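Local coordinates for protein alginate lyase, family PL7 (Zobellia galactanivorans, PDB 4BE3) that breaks down alginate as an exolytic lyase of polysaccharide lyase family 7, probably cleaving the uronate chain by beta-elimination, at residues 15-20 against 63-68; 97-102 against 275-280; 191-196 against 214-219. All coordinates share one frame; numbering follows the deposited sequence.

Contact 1 of 3, residues 15-20 against 63-68; sequences KILLGD and NTRTEL. With SRT (S,R meso-tartaric acid), chain C.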
loop_
_atom_site.group_PDB
_atom_site.type_symbol
_atom_site.label_atom_id
_atom_site.label_comp_id
_atom_site.label_asym_id
_atom_site.label_seq_id
_atom_site.Cartn_x
_atom_site.Cartn_y
_atom_site.Cartn_z
ATOM N N LYS A 15 -1.060 -14.736 -3.408
ATOM C CA LYS A 15 -1.948 -15.876 -3.522
ATOM C C LYS A 15 -1.633 -16.453 -4.933
ATOM O O LYS A 15 -0.841 -15.787 -5.721
ATOM C CB LYS A 15 -3.387 -15.448 -3.485
ATOM C CG LYS A 15 -3.768 -14.509 -4.629
ATOM C CD LYS A 15 -5.161 -13.936 -4.476
ATOM C CE LYS A 15 -5.170 -12.881 -3.348
ATOM N NZ LYS A 15 -6.429 -12.073 -3.568
ATOM N N ILE A 16 -2.153 -17.626 -5.219
ATOM C CA ILE A 16 -1.875 -18.192 -6.570
ATOM C C ILE A 16 -3.163 -18.684 -7.210
ATOM O O ILE A 16 -4.128 -19.093 -6.481
ATOM C CB ILE A 16 -0.750 -19.317 -6.476
ATOM C CG1 ILE A 16 -0.047 -19.608 -7.872
ATOM C CG2 ILE A 16 -1.349 -20.643 -5.979
ATOM C CD1 ILE A 16 1.227 -20.391 -7.780
ATOM N N LEU A 17 -3.171 -18.677 -8.571
ATOM C CA LEU A 17 -4.160 -19.494 -9.310
ATOM C C LEU A 17 -3.260 -20.466 -10.122
ATOM O O LEU A 17 -2.305 -19.983 -10.822
ATOM C CB LEU A 17 -4.991 -18.578 -10.219
ATOM C CG LEU A 17 -5.810 -19.350 -11.311
ATOM C CD1 LEU A 17 -6.759 -20.347 -10.522
ATOM C CD2 LEU A 17 -6.551 -18.249 -12.012
ATOM N N LEU A 18 -3.553 -21.773 -10.167
ATOM C CA LEU A 18 -2.809 -22.744 -10.993
ATOM C C LEU A 18 -3.514 -23.016 -12.274
ATOM O O LEU A 18 -4.752 -22.720 -12.389
ATOM C CB LEU A 18 -2.714 -24.093 -10.240
ATOM C CG LEU A 18 -2.151 -23.965 -8.787
ATOM C CD1 LEU A 18 -2.118 -25.436 -8.268
ATOM C CD2 LEU A 18 -0.726 -23.362 -8.681
ATOM N N GLY A 19 -2.803 -23.686 -13.180
ATOM C CA GLY A 19 -3.328 -23.982 -14.543
ATOM C C GLY A 19 -4.533 -24.923 -14.466
ATOM O O GLY A 19 -5.305 -24.973 -15.420
ATOM N N ASP A 20 -4.659 -25.693 -13.378
ATOM C CA ASP A 20 -5.833 -26.510 -13.256
ATOM C C ASP A 20 -7.027 -25.876 -12.485
ATOM O O ASP A 20 -7.987 -26.620 -12.166
ATOM C CB ASP A 20 -5.466 -27.807 -12.612
ATOM C CG ASP A 20 -5.154 -27.633 -11.135
ATOM O OD1 ASP A 20 -5.130 -26.461 -10.576
ATOM O OD2 ASP A 20 -4.969 -28.706 -10.453
ATOM N N ASN A 63 -7.345 -17.233 -21.105
ATOM C CA ASN A 63 -6.019 -17.849 -21.111
ATOM C C ASN A 63 -5.768 -18.497 -19.734
ATOM O O ASN A 63 -6.293 -17.946 -18.673
ATOM C CB ASN A 63 -4.967 -16.752 -21.334
ATOM C CG ASN A 63 -4.869 -16.394 -22.824
ATOM O OD1 ASN A 63 -4.955 -17.283 -23.637
ATOM N ND2 ASN A 63 -4.616 -15.111 -23.165
ATOM N N THR A 64 -5.008 -19.591 -19.728
ATOM C CA THR A 64 -4.739 -20.345 -18.530
ATOM C C THR A 64 -3.470 -19.826 -17.903
ATOM O O THR A 64 -2.551 -19.242 -18.616
ATOM C CB THR A 64 -4.514 -21.790 -18.991
ATOM O OG1 THR A 64 -5.793 -22.212 -19.595
ATOM C CG2 THR A 64 -4.180 -22.698 -17.778
ATOM N N ARG A 65 -3.409 -19.878 -16.552
ATOM C CA ARG A 65 -2.138 -19.338 -15.938
ATOM C C ARG A 65 -1.770 -20.239 -14.738
ATOM O O ARG A 65 -2.668 -20.876 -14.174
ATOM C CB ARG A 65 -2.367 -17.886 -15.443
ATOM C CG ARG A 65 -3.279 -17.793 -14.192
ATOM C CD ARG A 65 -3.709 -16.347 -13.935
ATOM N NE ARG A 65 -4.788 -15.973 -14.909
ATOM C CZ ARG A 65 -4.952 -14.739 -15.333
ATOM N NH1 ARG A 65 -3.975 -13.812 -15.069
ATOM N NH2 ARG A 65 -6.027 -14.382 -16.030
ATOM N N THR A 66 -0.491 -20.228 -14.386
ATOM C CA THR A 66 -0.087 -20.616 -12.996
ATOM C C THR A 66 0.617 -19.370 -12.547
ATOM O O THR A 66 1.751 -19.052 -13.098
ATOM C CB THR A 66 0.858 -21.775 -13.048
ATOM O OG1 THR A 66 0.136 -22.924 -13.538
ATOM C CG2 THR A 66 1.349 -22.063 -11.599
ATOM N N GLU A 67 -0.014 -18.536 -11.680
ATOM C CA GLU A 67 0.583 -17.158 -11.555
ATOM C C GLU A 67 0.206 -16.665 -10.119
ATOM O O GLU A 67 -0.978 -16.852 -9.669
ATOM C CB GLU A 67 -0.165 -16.267 -12.612
ATOM C CG GLU A 67 0.486 -14.880 -12.742
ATOM C CD GLU A 67 -0.243 -13.993 -13.726
ATOM O OE1 GLU A 67 -1.526 -14.020 -13.792
ATOM O OE2 GLU A 67 0.486 -13.210 -14.368
ATOM N N LEU A 68 1.151 -15.963 -9.554
ATOM C CA LEU A 68 0.890 -15.308 -8.198
ATOM C C LEU A 68 0.120 -14.037 -8.375
ATOM O O LEU A 68 0.351 -13.315 -9.400
ATOM C CB LEU A 68 2.248 -14.959 -7.657
ATOM C CG LEU A 68 3.222 -16.072 -7.528
ATOM C CD1 LEU A 68 4.476 -15.452 -6.832
ATOM C CD2 LEU A 68 2.669 -17.174 -6.567
HETATM O O1 SRT C . -7.559 -11.699 -13.755
HETATM O O11 SRT C . -5.366 -11.396 -13.111
HETATM C C1 SRT C . -6.549 -11.774 -13.001
HETATM C C2 SRT C . -6.554 -12.543 -11.725
HETATM O O2 SRT C . -5.972 -11.934 -10.551
HETATM C C3 SRT C . -7.330 -13.835 -11.691
HETATM O O3 SRT C . -6.249 -14.503 -12.188
HETATM C C4 SRT C . -7.862 -14.316 -10.417
HETATM O O4 SRT C . -7.348 -15.253 -9.815
HETATM O O41 SRT C . -8.750 -13.684 -9.848
#
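Leu17 and Glu67 form an antiparallel hydrogen-bonded pair, the axes of strands 15-17 and 65-68 running 4.8 Å apart at 173°. Leu17 N gives to Glu67 O at 3.1 Å, and Glu67 N returns a shorter bond to Leu17 O at 2.8 Å. On the face of Leu17 and Glu67 lies the tartrate. Leu17 CD2 touches Arg65 CD at 3.9 Å, the two side chains crossing nearly at right angles, so an apolar branch flanks the aliphatic part of the arginine. A bend at chi3 (77°) turns the guanidinium so that tartrate O3 sits over the centre of one face. Arg65 NH1 donates to Glu67 OE1 at 2.8 Å, with the oxygen almost exactly in the guanidinium plane; this salt bridge should restrain the group's rotation, and OE1 also pairs with Lys257, another pocket residue. On the opposite face Ile16 CD1 meets Leu68 CD2 at 3.7 Å. Thr66, near the start of strand 65-70, serves two neighbours: Thr66 CG2 touches Leu18 CD2 at 3.8 Å, while OG1 bonds Lys50 O and weakly receives Gly19 N. Behind this face lie Phe36 of strand 36-41 and Phe49 of strand 44-52, whereas strands 254-258 and 260-262 flank strand 65-70.

Contact 2 of 3, residues 97-102 against 275-280; sequences ARVAAS and WSTGAD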
loop_
_atom_site.group_PDB
_atom_site.type_symbol
_atom_site.label_atom_id
_atom_site.label_comp_id
_atom_site.label_asym_id
_atom_site.label_seq_id
_atom_site.Cartn_x
_atom_site.Cartn_y
_atom_site.Cartn_z
ATOM N N ALA A 97 0.591 -18.421 -36.509
ATOM C CA ALA A 97 1.595 -17.265 -36.494
ATOM C C ALA A 97 1.029 -15.966 -36.944
ATOM O O ALA A 97 1.684 -14.940 -36.714
ATOM C CB ALA A 97 2.767 -17.659 -37.486
ATOM N N ARG A 98 -0.183 -15.917 -37.489
ATOM C CA ARG A 98 -0.754 -14.617 -37.861
ATOM C C ARG A 98 -1.320 -13.907 -36.578
ATOM O O ARG A 98 -1.616 -12.708 -36.700
ATOM C CB ARG A 98 -2.049 -14.870 -38.741
ATOM C CG ARG A 98 -1.549 -15.416 -40.115
ATOM C CD ARG A 98 -2.892 -15.761 -40.901
ATOM N NE ARG A 98 -3.668 -16.784 -40.156
ATOM C CZ ARG A 98 -5.013 -16.937 -40.202
ATOM N NH1 ARG A 98 -5.799 -16.167 -40.974
ATOM N NH2 ARG A 98 -5.678 -17.796 -39.400
ATOM N N VAL A 99 -1.430 -14.653 -35.507
ATOM C CA VAL A 99 -2.117 -14.072 -34.249
ATOM C C VAL A 99 -0.973 -13.577 -33.384
ATOM O O VAL A 99 -0.146 -14.364 -32.962
ATOM C CB VAL A 99 -2.914 -15.235 -33.589
ATOM C CG1 VAL A 99 -3.563 -14.639 -32.327
ATOM C CG2 VAL A 99 -4.029 -15.718 -34.586
ATOM N N ALA A 100 -1.079 -12.309 -32.945
ATOM C CA ALA A 100 0.014 -11.577 -32.213
ATOM C C ALA A 100 0.284 -12.314 -30.947
ATOM O O ALA A 100 1.479 -12.355 -30.560
ATOM C CB ALA A 100 -0.473 -10.147 -31.972
ATOM N N ALA A 101 -0.730 -12.853 -30.235
ATOM C CA ALA A 101 -0.366 -13.540 -28.951
ATOM C C ALA A 101 0.288 -14.867 -29.017
ATOM O O ALA A 101 0.732 -15.407 -27.999
ATOM C CB ALA A 101 -1.715 -13.667 -28.082
ATOM N N SER A 102 0.263 -15.515 -30.244
ATOM C CA SER A 102 0.731 -16.899 -30.233
ATOM C C SER A 102 2.198 -17.030 -29.734
ATOM O O SER A 102 3.015 -16.161 -29.954
ATOM C CB SER A 102 0.771 -17.460 -31.714
ATOM O OG SER A 102 -0.614 -17.582 -32.108
ATOM N N TRP A 275 -5.743 -12.239 -30.268
ATOM C CA TRP A 275 -5.557 -13.020 -28.995
ATOM C C TRP A 275 -6.011 -14.482 -29.056
ATOM O O TRP A 275 -5.697 -15.187 -28.109
ATOM C CB TRP A 275 -6.447 -12.346 -27.867
ATOM C CG TRP A 275 -5.998 -10.952 -27.602
ATOM C CD1 TRP A 275 -6.555 -9.750 -28.040
ATOM C CD2 TRP A 275 -4.842 -10.550 -26.761
ATOM N NE1 TRP A 275 -5.838 -8.679 -27.530
ATOM C CE2 TRP A 275 -4.789 -9.105 -26.809
ATOM C CE3 TRP A 275 -3.849 -11.260 -26.079
ATOM C CZ2 TRP A 275 -3.782 -8.377 -26.110
ATOM C CZ3 TRP A 275 -2.852 -10.537 -25.345
ATOM C CH2 TRP A 275 -2.824 -9.144 -25.354
ATOM N N SER A 276 -6.785 -14.922 -30.088
ATOM C CA SER A 276 -7.230 -16.345 -30.130
ATOM C C SER A 276 -6.271 -17.069 -31.060
ATOM O O SER A 276 -6.269 -16.811 -32.229
ATOM C CB SER A 276 -8.719 -16.454 -30.665
ATOM O OG SER A 276 -9.488 -15.759 -29.611
ATOM N N THR A 277 -5.434 -17.930 -30.457
ATOM C CA THR A 277 -4.254 -18.390 -31.161
ATOM C C THR A 277 -4.386 -19.762 -31.860
ATOM O O THR A 277 -3.493 -20.147 -32.581
ATOM C CB THR A 277 -3.111 -18.487 -30.157
ATOM O OG1 THR A 277 -3.563 -19.213 -28.975
ATOM C CG2 THR A 277 -2.804 -17.071 -29.621
ATOM N N GLY A 278 -5.477 -20.481 -31.598
ATOM C CA GLY A 278 -5.751 -21.719 -32.399
ATOM C C GLY A 278 -4.639 -22.755 -32.247
ATOM O O GLY A 278 -4.332 -23.439 -33.202
ATOM N N ALA A 279 -4.060 -22.906 -31.057
ATOM C CA ALA A 279 -2.998 -23.861 -30.837
ATOM C C ALA A 279 -3.597 -25.244 -30.552
ATOM O O ALA A 279 -4.834 -25.387 -30.361
ATOM C CB ALA A 279 -2.252 -23.444 -29.558
ATOM N N ASP A 280 -2.721 -26.234 -30.519
ATOM C CA ASP A 280 -3.162 -27.600 -30.225
ATOM C C ASP A 280 -3.374 -27.697 -28.711
ATOM O O ASP A 280 -2.421 -27.353 -27.976
ATOM C CB ASP A 280 -1.988 -28.555 -30.589
ATOM C CG ASP A 280 -1.821 -28.678 -32.127
ATOM O OD1 ASP A 280 -2.771 -28.357 -32.888
ATOM O OD2 ASP A 280 -0.688 -28.965 -32.487
#
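Thr277 fits against the turn formed by Val99 to Ser102, and its branches divide the work. CB lies 3.3 Å from Ser102 OG, a van der Waals approach; that hydroxyl is hydrogen-bonded to Asp96 O. From CB the methyl CG2, anti to the carbonyl carbon, runs into the turn, 3.4 Å from the same Ser102 OG. It also meets Val99 CG1 at 3.7 Å, with Ser102 N and Ala101 CB close by. The other tip, OG1, takes the place between backbone N and carbonyl carbon (chi1 49°) and accepts from Asn265 N. Threonine thus serves both needs, a methyl to pack against Val99 and Ala101 and a hydroxyl that ties Thr277 back to Asn265, earlier in its own loop. Val99 crosses Thr277 at about a right angle, and its CG2 rests 3.4 Å from Ser276 O. Small Ala101 lets the indole come close, CB lying 3.8 Å from Trp275 CE3. Backbone bonds of Ala101 to Val274 and of Thr277 to Asp96 tie the same loops together. Ser102 N to Val99 O, 3.0 Å, closes a type I beta turn. In the beta-jelly roll of family 7 lyases this contact joins two long connections, the loop before strand 104-112 and the one leading to helix 286-291.

Contact 3 of 3, residues 191-196 against 214-219; sequences INVYEG and KNLLKS
Leu217 lays its branched end against the bare backbone of Gly196: Leu217 CG stands 3.7 Å from Gly196 CA, and Leu217 CD1 is equally far from Glu195 O. With no side chain, the glycine lets the isobutyl group settle directly on the main chain. The leucine's CG lies anti to its own carbonyl carbon (chi1 -53°), which aims both methyls at the loop. Leu216 also points toward segment 191-196 but meets different atoms. Its CB lies 3.3 Å from Gly196 O, and its CD1 reaches Val193 CG1 at a loose 4.2 Å, the two side chains crossing at about a right angle. Val193 and Leu216 are buried, Val193 also touching Ile110 and Leu216 touching Met198. Glu195 and Gly196 both have positive phi, with angles fitting a type I' turn, the tight connection of a beta hairpin between strands 187-194 and 197-203. Strand 210-215 pairs with the far side of 197-203 as an edge strand of a seven-stranded antiparallel sheet. Leu216 N donates to Gly196 O at 2.8 Å, nearly along the C=O axis, just where strand 210-215 ends. There Asn215 OD1 accepts from Leu217 N at 2.7 Å, an Asx turn that bends the chain and presents Leu217 to the hairpin. Glu195 is exposed, and its carboxylate leads away from segment 214-219.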
loop_
_atom_site.group_PDB
_atom_site.type_symbol
_atom_site.label_atom_id
_atom_site.label_comp_id
_atom_site.label_asym_id
_atom_site.label_seq_id
_atom_site.Cartn_x
_atom_site.Cartn_y
_atom_site.Cartn_z
ATOM N N ILE A 191 9.488 -3.386 -12.218
ATOM C CA ILE A 191 8.407 -2.466 -12.496
ATOM C C ILE A 191 8.346 -1.570 -11.188
ATOM O O ILE A 191 7.998 -2.108 -10.140
ATOM C CB ILE A 191 7.083 -3.156 -12.576
ATOM C CG1 ILE A 191 7.191 -4.275 -13.720
ATOM C CG2 ILE A 191 5.900 -2.090 -12.862
ATOM C CD1 ILE A 191 5.912 -5.183 -13.720
ATOM N N ASN A 192 8.729 -0.311 -11.356
ATOM C CA ASN A 192 8.776 0.639 -10.181
ATOM C C ASN A 192 7.775 1.728 -10.377
ATOM O O ASN A 192 7.956 2.633 -11.250
ATOM C CB ASN A 192 10.232 1.163 -10.169
ATOM C CG ASN A 192 10.384 2.291 -9.125
ATOM O OD1 ASN A 192 9.583 2.301 -8.176
ATOM N ND2 ASN A 192 11.289 3.244 -9.330
ATOM N N VAL A 193 6.652 1.684 -9.657
ATOM C CA VAL A 193 5.630 2.735 -9.843
ATOM C C VAL A 193 5.818 3.684 -8.658
ATOM O O VAL A 193 5.691 3.237 -7.522
ATOM C CB VAL A 193 4.185 2.180 -9.822
ATOM C CG1 VAL A 193 3.184 3.332 -9.953
ATOM C CG2 VAL A 193 4.052 1.177 -11.094
ATOM N N TYR A 194 6.209 4.884 -8.957
ATOM C CA TYR A 194 6.445 5.917 -7.917
ATOM C C TYR A 194 5.654 7.149 -8.224
ATOM O O TYR A 194 5.838 7.768 -9.303
ATOM C CB TYR A 194 7.956 6.187 -7.905
ATOM C CG TYR A 194 8.292 7.201 -6.829
ATOM C CD1 TYR A 194 8.154 6.845 -5.497
ATOM C CD2 TYR A 194 8.694 8.480 -7.179
ATOM C CE1 TYR A 194 8.480 7.800 -4.488
ATOM C CE2 TYR A 194 9.004 9.446 -6.187
ATOM C CZ TYR A 194 8.894 9.063 -4.883
ATOM O OH TYR A 194 9.199 9.988 -3.912
ATOM N N GLU A 195 4.737 7.539 -7.284
ATOM C CA GLU A 195 3.913 8.655 -7.481
ATOM C C GLU A 195 3.167 8.621 -8.843
ATOM O O GLU A 195 3.053 9.626 -9.529
ATOM C CB GLU A 195 4.755 9.943 -7.371
ATOM C CG GLU A 195 5.236 9.989 -5.920
ATOM C CD GLU A 195 5.915 11.346 -5.576
ATOM O OE1 GLU A 195 6.333 12.135 -6.470
ATOM O OE2 GLU A 195 6.077 11.571 -4.390
ATOM N N GLY A 196 2.695 7.457 -9.188
ATOM C CA GLY A 196 1.812 7.355 -10.331
ATOM C C GLY A 196 2.580 7.178 -11.657
ATOM O O GLY A 196 1.915 7.100 -12.700
ATOM N N LYS A 214 6.458 5.513 -18.044
ATOM C CA LYS A 214 5.069 5.676 -18.549
ATOM C C LYS A 214 4.203 6.253 -17.407
ATOM O O LYS A 214 4.084 5.615 -16.352
ATOM C CB LYS A 214 4.555 4.282 -18.948
ATOM C CG LYS A 214 3.069 4.226 -19.364
ATOM C CD LYS A 214 2.789 4.959 -20.651
ATOM C CE LYS A 214 1.279 4.905 -21.053
ATOM N NZ LYS A 214 1.002 5.774 -22.277
ATOM N N ASN A 215 3.608 7.447 -17.624
ATOM C CA ASN A 215 2.792 8.052 -16.577
ATOM C C ASN A 215 1.462 7.327 -16.521
ATOM O O ASN A 215 0.766 7.226 -17.523
ATOM C CB ASN A 215 2.582 9.477 -17.013
ATOM C CG ASN A 215 1.929 10.290 -15.924
ATOM O OD1 ASN A 215 1.101 9.812 -15.177
ATOM N ND2 ASN A 215 2.290 11.564 -15.873
ATOM N N LEU A 216 1.093 6.771 -15.364
ATOM C CA LEU A 216 -0.209 6.081 -15.275
ATOM C C LEU A 216 -1.387 6.969 -14.791
ATOM O O LEU A 216 -2.525 6.472 -14.727
ATOM C CB LEU A 216 -0.079 4.968 -14.268
ATOM C CG LEU A 216 1.060 3.923 -14.530
ATOM C CD1 LEU A 216 0.982 2.791 -13.466
ATOM C CD2 LEU A 216 0.717 3.311 -16.000
ATOM N N LEU A 217 -1.070 8.285 -14.615
ATOM C CA LEU A 217 -2.075 9.239 -14.143
ATOM C C LEU A 217 -2.596 10.158 -15.218
ATOM O O LEU A 217 -3.569 10.866 -14.951
ATOM C CB LEU A 217 -1.460 10.157 -13.044
ATOM C CG LEU A 217 -0.773 9.458 -11.836
ATOM C CD1 LEU A 217 -0.315 10.517 -10.774
ATOM C CD2 LEU A 217 -1.697 8.445 -11.168
ATOM N N LYS A 218 -1.908 10.223 -16.376
ATOM C CA LYS A 218 -2.328 11.214 -17.426
ATOM C C LYS A 218 -2.201 10.407 -18.743
ATOM O O LYS A 218 -1.115 9.957 -19.131
ATOM C CB LYS A 218 -1.410 12.443 -17.477
ATOM C CG LYS A 218 -1.686 13.400 -16.324
ATOM C CD LYS A 218 -0.476 14.289 -16.072
ATOM C CE LYS A 218 -0.999 15.543 -15.379
ATOM N NZ LYS A 218 -0.183 16.750 -15.666
ATOM N N SER A 219 -3.312 10.256 -19.414
ATOM C CA SER A 219 -3.292 9.426 -20.631
ATOM C C SER A 219 -2.645 10.186 -21.825
ATOM O O SER A 219 -2.888 11.371 -21.993
ATOM C CB SER A 219 -4.749 9.171 -20.996
ATOM O OG SER A 219 -4.778 8.483 -22.234
#

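Contacts 1 and 2 are buried, whereas contact 3 lies at the partly exposed margin of the seven-stranded sheet. None shares a strand with another: contact 1 joins neighbouring strands of the ten-stranded sheet, contact 2 joins two loops, and contact 3 sets a hairpin turn against the end of an edge strand. The chemistry follows these places. Contact 1 combines paired backbone bonds with an arginine facing the tartrate, held by a glutamate; contact 2 relies on van der Waals packing of methyl groups against backbone and an indole, its hydroxyls each bonded within their own loop; contact 3 pairs leucine packing with a single backbone bond. Contacts 2 and 3 stand on opposite sides of the chain's centre, their own centres about 30 Å apart.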